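Ancylostoma secreted protein 1 (Necator americanus, PDB 3NT8) is a secreted protein with two CAP domains, probably associated with the transition of infective hookworm larvae to parasitism. Local coordinates at residues Gly26-Gly31 with Met78-Gln83; Ala100-Ser105 with Ser150-Ser155; Thr158-Ala163 with Val173-Asn178. All blocks are in the same frame, centred on the assembly; numbering follows the deposited sequence.

From the N terminus, helix 76-85 comes back against the loop 26-31 in interaction 1, closing a loop of 46 residues that contains helix 34-52. Interaction 2 opens only after this, when strand 100-107 meets helix 147-153 across 44 intervening residues. Interaction 3 is the short closure, the beta hairpin of strands 159-167 and 170-177. The three loops follow in series, and none nests in or crosses another. Interactions 2 and 3 share one sheet, where strand 100-107 pairs with strand 170-177, and their centres lie about 8 Å apart. Interaction 1 packs against that sheet through helix 76-85, with Leu82 CD2 3.4 Å from Gly161 O.

Interaction 1: residues Gly26-Gly31 with Met78-Gln83; sequences GCSNSG and MEQQLQ
Asn29 meets helix 76-85 through one nitrogen used twice: ND2 donates to Glu79 OE2 at 2.9 Å and to Gln83 OE1 at 2.8 Å, acceptors one helical turn apart. Both oxygens lie near the amide plane of Asn29, which fixes the rotation of that group. The bond to Glu79 is almost straight (171° at the hydrogen) and reaches the carboxylate on its anti side. The bond to Gln83 falls on an in-plane lone pair, although the two amide planes are turned 51° apart. With CG anti to the backbone N (chi1 172°), the Asn29 carboxamide reaches from the loop to the helix. Its OD1 accepts from Gly31 N at 3.0 Å, forming an Asx turn in which the donor stands well above the carbonyl plane. On this packed side Gly31 CA lies 3.5 Å from Gln83 OE1, and Cys27 SG comes within 3.4 Å of Glu79 OE1.

The side of Gln80 is looser. Gln80 OE1 reaches Asn29 CB at 3.5 Å but Ser28 OG only at 4.2 Å, and a water joins the two segments, accepting from Gln80 NE2 (3.0 Å), which also bonds to Asp84 OD1, and donating to Asn29 OD1. Ser28 is exposed.

Glu79 is also gripped by a salt bridge from Arg37 of helix 34-52 and by Trp74 NE1, which would be expected to favour its charged form. The loop is tied by the Cys27-Cys76 disulfide to the first turn of helix 76-85, while Gln83 NE2 bonds to Tyr164 O, anchoring that helix to strand 159-167.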
loop_
_atom_site.group_PDB
_atom_site.type_symbol
_atom_site.label_atom_id
_atom_site.label_comp_id
_atom_site.label_asym_id
_atom_site.label_seq_id
_atom_site.Cartn_x
_atom_site.Cartn_y
_atom_site.Cartn_z
ATOM N N GLY A 26 -28.052 -8.309 -2.165
ATOM C CA GLY A 26 -28.674 -8.064 -0.868
ATOM C C GLY A 26 -28.558 -6.617 -0.452
ATOM O O GLY A 26 -28.606 -6.320 0.738
ATOM N N CYS A 27 -28.426 -5.705 -1.419
ATOM C CA CYS A 27 -28.347 -4.277 -1.089
ATOM C C CYS A 27 -29.722 -3.633 -1.075
ATOM O O CYS A 27 -30.581 -3.937 -1.902
ATOM C CB CYS A 27 -27.383 -3.504 -2.002
ATOM S SG CYS A 27 -25.694 -4.261 -2.241
ATOM N N SER A 28 -29.915 -2.732 -0.129
ATOM C CA SER A 28 -31.197 -2.064 0.013
ATOM C C SER A 28 -31.321 -0.893 -0.952
ATOM O O SER A 28 -32.403 -0.454 -1.244
ATOM C CB SER A 28 -31.466 -1.612 1.458
ATOM O OG SER A 28 -30.410 -0.831 2.059
ATOM N N ASN A 29 -30.210 -0.425 -1.500
ATOM C CA ASN A 29 -30.282 0.829 -2.251
ATOM C C ASN A 29 -31.164 0.628 -3.486
ATOM O O ASN A 29 -30.941 -0.319 -4.254
ATOM C CB ASN A 29 -28.871 1.371 -2.564
ATOM C CG ASN A 29 -28.886 2.557 -3.489
ATOM O OD1 ASN A 29 -29.654 3.492 -3.322
ATOM N ND2 ASN A 29 -28.007 2.525 -4.500
ATOM N N SER A 30 -32.209 1.463 -3.626
ATOM C CA SER A 30 -33.046 1.487 -4.842
ATOM C C SER A 30 -32.495 2.445 -5.979
ATOM O O SER A 30 -33.125 2.596 -7.013
ATOM C CB SER A 30 -34.511 1.838 -4.472
ATOM O OG SER A 30 -34.596 3.174 -3.986
ATOM N N GLY A 31 -31.363 3.116 -5.728
ATOM C CA GLY A 31 -30.725 4.073 -6.665
ATOM C C GLY A 31 -30.235 3.345 -7.926
ATOM O O GLY A 31 -30.297 3.875 -9.064
ATOM N N MET A 78 -20.409 0.243 1.017
ATOM C CA MET A 78 -19.621 1.129 0.137
ATOM C C MET A 78 -20.513 1.767 -0.902
ATOM O O MET A 78 -20.457 2.981 -1.058
ATOM C CB MET A 78 -18.427 0.422 -0.519
ATOM C CG MET A 78 -17.245 0.386 0.424
ATOM S SD MET A 78 -16.083 -0.806 -0.138
ATOM C CE MET A 78 -15.550 0.032 -1.623
ATOM N N GLU A 79 -21.354 0.961 -1.550
ATOM C CA GLU A 79 -22.350 1.448 -2.509
ATOM C C GLU A 79 -23.262 2.513 -1.922
ATOM O O GLU A 79 -23.517 3.559 -2.561
ATOM C CB GLU A 79 -23.204 0.304 -3.052
ATOM C CG GLU A 79 -24.293 0.780 -4.094
ATOM C CD GLU A 79 -25.339 -0.236 -4.302
ATOM O OE1 GLU A 79 -25.107 -1.431 -4.044
ATOM O OE2 GLU A 79 -26.459 0.124 -4.697
ATOM N N GLN A 80 -23.739 2.285 -0.703
ATOM C CA GLN A 80 -24.774 3.177 -0.121
ATOM C C GLN A 80 -24.165 4.503 0.208
ATOM O O GLN A 80 -24.779 5.549 0.007
ATOM C CB GLN A 80 -25.387 2.552 1.150
ATOM C CG GLN A 80 -26.474 3.470 1.841
ATOM C CD GLN A 80 -27.759 3.581 1.013
ATOM O OE1 GLN A 80 -28.395 2.580 0.688
ATOM N NE2 GLN A 80 -28.126 4.818 0.656
ATOM N N GLN A 81 -22.967 4.469 0.774
ATOM C CA GLN A 81 -22.301 5.702 1.121
ATOM C C GLN A 81 -22.016 6.573 -0.103
ATOM O O GLN A 81 -22.237 7.759 -0.065
ATOM C CB GLN A 81 -21.018 5.422 1.930
ATOM C CG GLN A 81 -20.499 6.663 2.592
ATOM C CD GLN A 81 -19.454 6.399 3.672
ATOM O OE1 GLN A 81 -19.053 5.241 3.924
ATOM N NE2 GLN A 81 -19.018 7.480 4.325
ATOM N N LEU A 82 -21.545 5.959 -1.179
ATOM C CA LEU A 82 -21.258 6.676 -2.384
ATOM C C LEU A 82 -22.565 7.237 -3.006
ATOM O O LEU A 82 -22.592 8.373 -3.529
ATOM C CB LEU A 82 -20.526 5.769 -3.367
ATOM C CG LEU A 82 -20.336 6.285 -4.778
ATOM C CD1 LEU A 82 -19.478 7.498 -4.688
ATOM C CD2 LEU A 82 -19.667 5.258 -5.640
ATOM N N GLN A 83 -23.626 6.438 -2.925
ATOM C CA GLN A 83 -24.909 6.878 -3.462
ATOM C C GLN A 83 -25.405 8.154 -2.753
ATOM O O GLN A 83 -25.920 9.063 -3.408
ATOM C CB GLN A 83 -25.937 5.757 -3.396
ATOM C CG GLN A 83 -27.306 6.181 -3.933
ATOM C CD GLN A 83 -27.385 6.006 -5.428
ATOM O OE1 GLN A 83 -27.463 4.900 -5.878
ATOM N NE2 GLN A 83 -27.356 7.090 -6.186
HETATM O O HOH W 1 -30.333 5.308 -1.289
#

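Interaction 2: residues Ala100-Ser105 with Ser150-Ser155; sequences AQNTMS and SNMVYS
Asn151 and Asn102 join helix 147-153 to strand 100-107 through their side-chain amides. Asn151 ND2 donates to Asn102 OD1 at 2.9 Å in a nearly straight bond. The two ends of this bond differ in orientation. The acceptor lies in the amide plane of Asn151, but the N-H comes in from over the Asn102 carbonyl, 53° out of its plane and not on a lone pair; the two amide planes are 59° apart. On the other branch of the same amide, Asn151 OD1 rests 3.4 Å from Ala100 CB, a van der Waals contact. Beyond the hydrogen bond, Asn102 ND2 lies 3.7 Å from Met152 CG, with the two side chains crossing at about a right angle. CG of Asn151 stands beside its own backbone N (chi1 -56°), which turns the amide from the helix to the strand.

Ala100 and Asn102 direct their CB atoms to the helix, whereas that of the intervening Gln101 points away, as the alternation of a beta strand requires. The contact thus belongs to the alpha-beta-alpha sandwich of the CAP domain: one face of the strand receives helix 147-153, while on the other Leu82 of helix 76-85 packs on Gln101, its CD1 against Gln101 NE2. The nearest CA atoms, those of Ala100 and Asn151, are 6.9 Å apart, too far for the backbones to pair, so the contact is made by side chains.

In the next shell, Asn102 ND2 donates to Ala148 O in the same helix and has a weak hydrogen bond with Tyr177 OH. Met152 packs against Trp126 and Trp127 of helix 119-127 and against Phe43 of helix 34-52. Farther out, Arg48 bonds to the carbonyls of Met152 and Tyr154, holding the C-terminal end of helix 147-153.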
loop_
_atom_site.group_PDB
_atom_site.type_symbol
_atom_site.label_atom_id
_atom_site.label_comp_id
_atom_site.label_asym_id
_atom_site.label_seq_id
_atom_site.Cartn_x
_atom_site.Cartn_y
_atom_site.Cartn_z
ATOM N N ALA A 100 -10.602 4.766 -2.416
ATOM C CA ALA A 100 -10.269 5.582 -3.572
ATOM C C ALA A 100 -11.546 5.734 -4.451
ATOM O O ALA A 100 -12.443 4.927 -4.392
ATOM C CB ALA A 100 -9.143 4.926 -4.334
ATOM N N GLN A 101 -11.610 6.781 -5.246
ATOM C CA GLN A 101 -12.789 7.060 -6.009
ATOM C C GLN A 101 -12.509 7.376 -7.478
ATOM O O GLN A 101 -11.603 8.099 -7.797
ATOM C CB GLN A 101 -13.570 8.234 -5.376
ATOM C CG GLN A 101 -14.829 8.624 -6.130
ATOM C CD GLN A 101 -15.619 9.703 -5.407
ATOM O OE1 GLN A 101 -15.123 10.358 -4.479
ATOM N NE2 GLN A 101 -16.811 9.919 -5.851
ATOM N N ASN A 102 -13.354 6.820 -8.338
ATOM C CA ASN A 102 -13.402 7.089 -9.744
ATOM C C ASN A 102 -14.732 7.776 -10.064
ATOM O O ASN A 102 -15.780 7.370 -9.559
ATOM C CB ASN A 102 -13.328 5.772 -10.508
ATOM C CG ASN A 102 -11.915 5.388 -10.917
ATOM O OD1 ASN A 102 -10.980 6.135 -10.728
ATOM N ND2 ASN A 102 -11.767 4.184 -11.466
ATOM N N THR A 103 -14.693 8.792 -10.920
ATOM C CA THR A 103 -15.859 9.630 -11.167
ATOM C C THR A 103 -15.935 10.126 -12.632
ATOM O O THR A 103 -14.885 10.341 -13.325
ATOM C CB THR A 103 -15.928 10.853 -10.159
ATOM O OG1 THR A 103 -17.189 11.496 -10.321
ATOM C CG2 THR A 103 -14.827 11.870 -10.447
ATOM N N MET A 104 -17.178 10.260 -13.101
ATOM C CA MET A 104 -17.440 10.650 -14.486
ATOM C C MET A 104 -18.748 11.408 -14.531
ATOM O O MET A 104 -19.731 11.018 -13.903
ATOM C CB MET A 104 -17.549 9.437 -15.406
ATOM C CG MET A 104 -17.819 9.744 -16.801
ATOM S SD MET A 104 -16.405 10.525 -17.499
ATOM C CE MET A 104 -17.042 10.574 -19.191
ATOM N N SER A 105 -18.749 12.469 -15.318
ATOM C CA SER A 105 -19.937 13.288 -15.459
ATOM C C SER A 105 -20.389 13.343 -16.921
ATOM O O SER A 105 -19.581 13.571 -17.824
ATOM C CB SER A 105 -19.693 14.685 -14.874
ATOM O OG SER A 105 -20.865 15.491 -15.021
ATOM N N SER A 150 -5.694 2.772 -12.617
ATOM C CA SER A 150 -5.032 2.279 -11.401
ATOM C C SER A 150 -5.968 1.776 -10.309
ATOM O O SER A 150 -5.717 0.699 -9.751
ATOM C CB SER A 150 -4.023 3.303 -10.854
ATOM O OG SER A 150 -4.621 4.379 -10.144
ATOM N N ASN A 151 -7.073 2.497 -10.058
ATOM C CA ASN A 151 -8.129 2.046 -9.154
ATOM C C ASN A 151 -8.842 0.809 -9.634
ATOM O O ASN A 151 -9.168 -0.043 -8.834
ATOM C CB ASN A 151 -9.189 3.142 -8.801
ATOM C CG ASN A 151 -8.549 4.384 -8.203
ATOM O OD1 ASN A 151 -7.688 4.258 -7.362
ATOM N ND2 ASN A 151 -8.920 5.577 -8.703
ATOM N N MET A 152 -9.038 0.691 -10.934
ATOM C CA MET A 152 -9.753 -0.477 -11.482
ATOM C C MET A 152 -8.918 -1.755 -11.386
ATOM O O MET A 152 -9.471 -2.825 -11.140
ATOM C CB MET A 152 -10.186 -0.231 -12.925
ATOM C CG MET A 152 -11.132 0.922 -13.089
ATOM S SD MET A 152 -11.962 1.024 -14.725
ATOM C CE MET A 152 -12.807 -0.580 -14.806
ATOM N N VAL A 153 -7.605 -1.627 -11.564
ATOM C CA VAL A 153 -6.714 -2.754 -11.808
ATOM C C VAL A 153 -5.950 -3.154 -10.561
ATOM O O VAL A 153 -5.361 -4.266 -10.525
ATOM C CB VAL A 153 -5.739 -2.473 -13.035
ATOM C CG1 VAL A 153 -4.537 -1.727 -12.602
ATOM C CG2 VAL A 153 -5.267 -3.730 -13.680
ATOM N N TYR A 154 -5.944 -2.292 -9.529
ATOM C CA TYR A 154 -5.041 -2.491 -8.414
ATOM C C TYR A 154 -5.185 -3.832 -7.735
ATOM O O TYR A 154 -6.208 -4.136 -7.163
ATOM C CB TYR A 154 -5.172 -1.341 -7.386
ATOM C CG TYR A 154 -4.077 -1.348 -6.338
ATOM C CD1 TYR A 154 -2.735 -1.192 -6.708
ATOM C CD2 TYR A 154 -4.379 -1.523 -4.988
ATOM C CE1 TYR A 154 -1.697 -1.211 -5.726
ATOM C CE2 TYR A 154 -3.396 -1.516 -4.044
ATOM C CZ TYR A 154 -2.057 -1.383 -4.412
ATOM O OH TYR A 154 -1.120 -1.389 -3.413
ATOM N N SER A 155 -4.127 -4.608 -7.729
ATOM C CA SER A 155 -4.220 -6.032 -7.383
ATOM C C SER A 155 -4.675 -6.329 -5.962
ATOM O O SER A 155 -5.374 -7.315 -5.791
ATOM C CB SER A 155 -2.915 -6.711 -7.722
ATOM O OG SER A 155 -1.850 -6.283 -6.906
#

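Interaction 3: residues Thr158-Ala163 with Val173-Asn178; sequences TKLGCA and VSCIYN
Cys162 and Cys175 are joined covalently, SG to SG at 2.1 Å with a torsion of 100° about the S-S bond. The disulfide spans a non-hydrogen-bonded antiparallel pair whose CA atoms are only 4.0 Å apart, closer than in the neighbouring pairs.

Backbone bonds flank it. Gly161 and Ile176 exchange two, the shorter from Ile176 N to Gly161 O at 2.8 Å, and Ala163 and Ser174 exchange another two. This ladder forms the beta hairpin of strands 159-167 and 170-177, the two inner strands of the CAP-domain sheet, flanked by strands 73-74 and 100-107.

Polar side-chain bonds secure the open end of the hairpin. Asn178 OD1 accepts Thr158 N on an in-plane lone pair and Lys159 N, at 2.8 Å, from above the carbonyl plane. Asn178 ND2 donates to Thr158 OG1 at 2.8 Å, nearly straight at 173°. Asn178 CG stands between its backbone N and carbonyl carbon (chi1 70°), which brings the amide across, and three bonds hold it there.

Apolar contact lies on the disulfide's face: Leu160 CD1 is 3.6 Å from Tyr177 CE1, the side chains running side by side. Beyond them, Tyr177 OH hydrogen-bonds to His44 NE2 on helix 34-52.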
loop_
_atom_site.group_PDB
_atom_site.type_symbol
_atom_site.label_atom_id
_atom_site.label_comp_id
_atom_site.label_asym_id
_atom_site.label_seq_id
_atom_site.Cartn_x
_atom_site.Cartn_y
_atom_site.Cartn_z
ATOM N N THR A 158 -9.956 -5.590 -2.958
ATOM C CA THR A 158 -10.871 -6.708 -2.851
ATOM C C THR A 158 -12.357 -6.264 -2.868
ATOM O O THR A 158 -13.250 -7.088 -3.113
ATOM C CB THR A 158 -10.629 -7.438 -1.512
ATOM O OG1 THR A 158 -10.756 -6.494 -0.438
ATOM C CG2 THR A 158 -9.207 -8.083 -1.487
ATOM N N LYS A 159 -12.632 -4.987 -2.565
ATOM C CA LYS A 159 -14.045 -4.548 -2.459
ATOM C C LYS A 159 -14.405 -3.396 -3.400
ATOM O O LYS A 159 -13.598 -2.477 -3.625
ATOM C CB LYS A 159 -14.412 -4.172 -1.032
ATOM C CG LYS A 159 -14.673 -5.349 -0.087
ATOM C CD LYS A 159 -15.446 -4.980 1.211
ATOM C CE LYS A 159 -14.608 -4.375 2.320
ATOM N NZ LYS A 159 -13.707 -5.357 3.018
ATOM N N LEU A 160 -15.629 -3.444 -3.929
ATOM C CA LEU A 160 -16.088 -2.509 -4.949
ATOM C C LEU A 160 -17.453 -1.925 -4.554
ATOM O O LEU A 160 -18.307 -2.669 -4.064
ATOM C CB LEU A 160 -16.246 -3.234 -6.297
ATOM C CG LEU A 160 -16.789 -2.364 -7.434
ATOM C CD1 LEU A 160 -15.842 -1.255 -7.745
ATOM C CD2 LEU A 160 -17.160 -3.149 -8.717
ATOM N N GLY A 161 -17.660 -0.621 -4.785
ATOM C CA GLY A 161 -18.986 -0.011 -4.601
ATOM C C GLY A 161 -19.255 1.046 -5.653
ATOM O O GLY A 161 -18.503 2.025 -5.759
ATOM N N CYS A 162 -20.306 0.850 -6.450
ATOM C CA CYS A 162 -20.606 1.840 -7.496
ATOM C C CYS A 162 -22.096 2.271 -7.441
ATOM O O CYS A 162 -22.941 1.495 -6.949
ATOM C CB CYS A 162 -20.256 1.335 -8.910
ATOM S SG CYS A 162 -18.678 0.533 -9.237
ATOM N N ALA A 163 -22.377 3.468 -7.990
ATOM C CA ALA A 163 -23.691 4.053 -8.069
ATOM C C ALA A 163 -23.719 5.160 -9.149
ATOM O O ALA A 163 -22.678 5.732 -9.429
ATOM C CB ALA A 163 -24.101 4.613 -6.651
ATOM N N VAL A 173 -21.676 9.089 -12.687
ATOM C CA VAL A 173 -21.406 7.673 -12.478
ATOM C C VAL A 173 -20.053 7.537 -11.783
ATOM O O VAL A 173 -19.111 8.189 -12.177
ATOM C CB VAL A 173 -21.345 6.906 -13.800
ATOM C CG1 VAL A 173 -21.169 5.406 -13.492
ATOM C CG2 VAL A 173 -22.601 7.193 -14.667
ATOM N N SER A 174 -19.992 6.748 -10.721
ATOM C CA SER A 174 -18.856 6.779 -9.785
ATOM C C SER A 174 -18.677 5.388 -9.138
ATOM O O SER A 174 -19.599 4.667 -9.001
ATOM C CB SER A 174 -18.988 7.878 -8.697
ATOM O OG SER A 174 -17.772 7.986 -7.901
ATOM N N CYS A 175 -17.447 5.043 -8.787
ATOM C CA CYS A 175 -17.127 3.772 -8.117
ATOM C C CYS A 175 -16.077 4.142 -7.116
ATOM O O CYS A 175 -15.251 5.014 -7.383
ATOM C CB CYS A 175 -16.536 2.706 -9.084
ATOM S SG CYS A 175 -17.618 1.982 -10.305
ATOM N N ILE A 176 -16.144 3.482 -5.953
ATOM C CA ILE A 176 -15.144 3.606 -4.901
ATOM C C ILE A 176 -14.545 2.239 -4.618
ATOM O O ILE A 176 -15.189 1.212 -4.878
ATOM C CB ILE A 176 -15.711 4.195 -3.551
ATOM C CG1 ILE A 176 -17.036 3.572 -3.183
ATOM C CG2 ILE A 176 -15.859 5.683 -3.591
ATOM C CD1 ILE A 176 -17.364 3.833 -1.774
ATOM N N TYR A 177 -13.319 2.228 -4.101
ATOM C CA TYR A 177 -12.507 0.992 -4.030
ATOM C C TYR A 177 -11.770 0.993 -2.728
ATOM O O TYR A 177 -11.261 2.023 -2.342
ATOM C CB TYR A 177 -11.453 0.966 -5.161
ATOM C CG TYR A 177 -12.018 1.140 -6.530
ATOM C CD1 TYR A 177 -12.188 0.036 -7.389
ATOM C CD2 TYR A 177 -12.305 2.390 -7.019
ATOM C CE1 TYR A 177 -12.661 0.220 -8.660
ATOM C CE2 TYR A 177 -12.773 2.558 -8.301
ATOM C CZ TYR A 177 -12.939 1.474 -9.119
ATOM O OH TYR A 177 -13.455 1.604 -10.362
ATOM N N ASN A 178 -11.690 -0.147 -2.052
ATOM C CA ASN A 178 -11.009 -0.227 -0.789
ATOM C C ASN A 178 -9.463 -0.352 -0.913
ATOM O O ASN A 178 -8.798 -0.817 0.032
ATOM C CB ASN A 178 -11.550 -1.390 0.055
ATOM C CG ASN A 178 -11.172 -2.784 -0.522
ATOM O OD1 ASN A 178 -10.883 -2.918 -1.717
ATOM N ND2 ASN A 178 -11.203 -3.821 0.334
#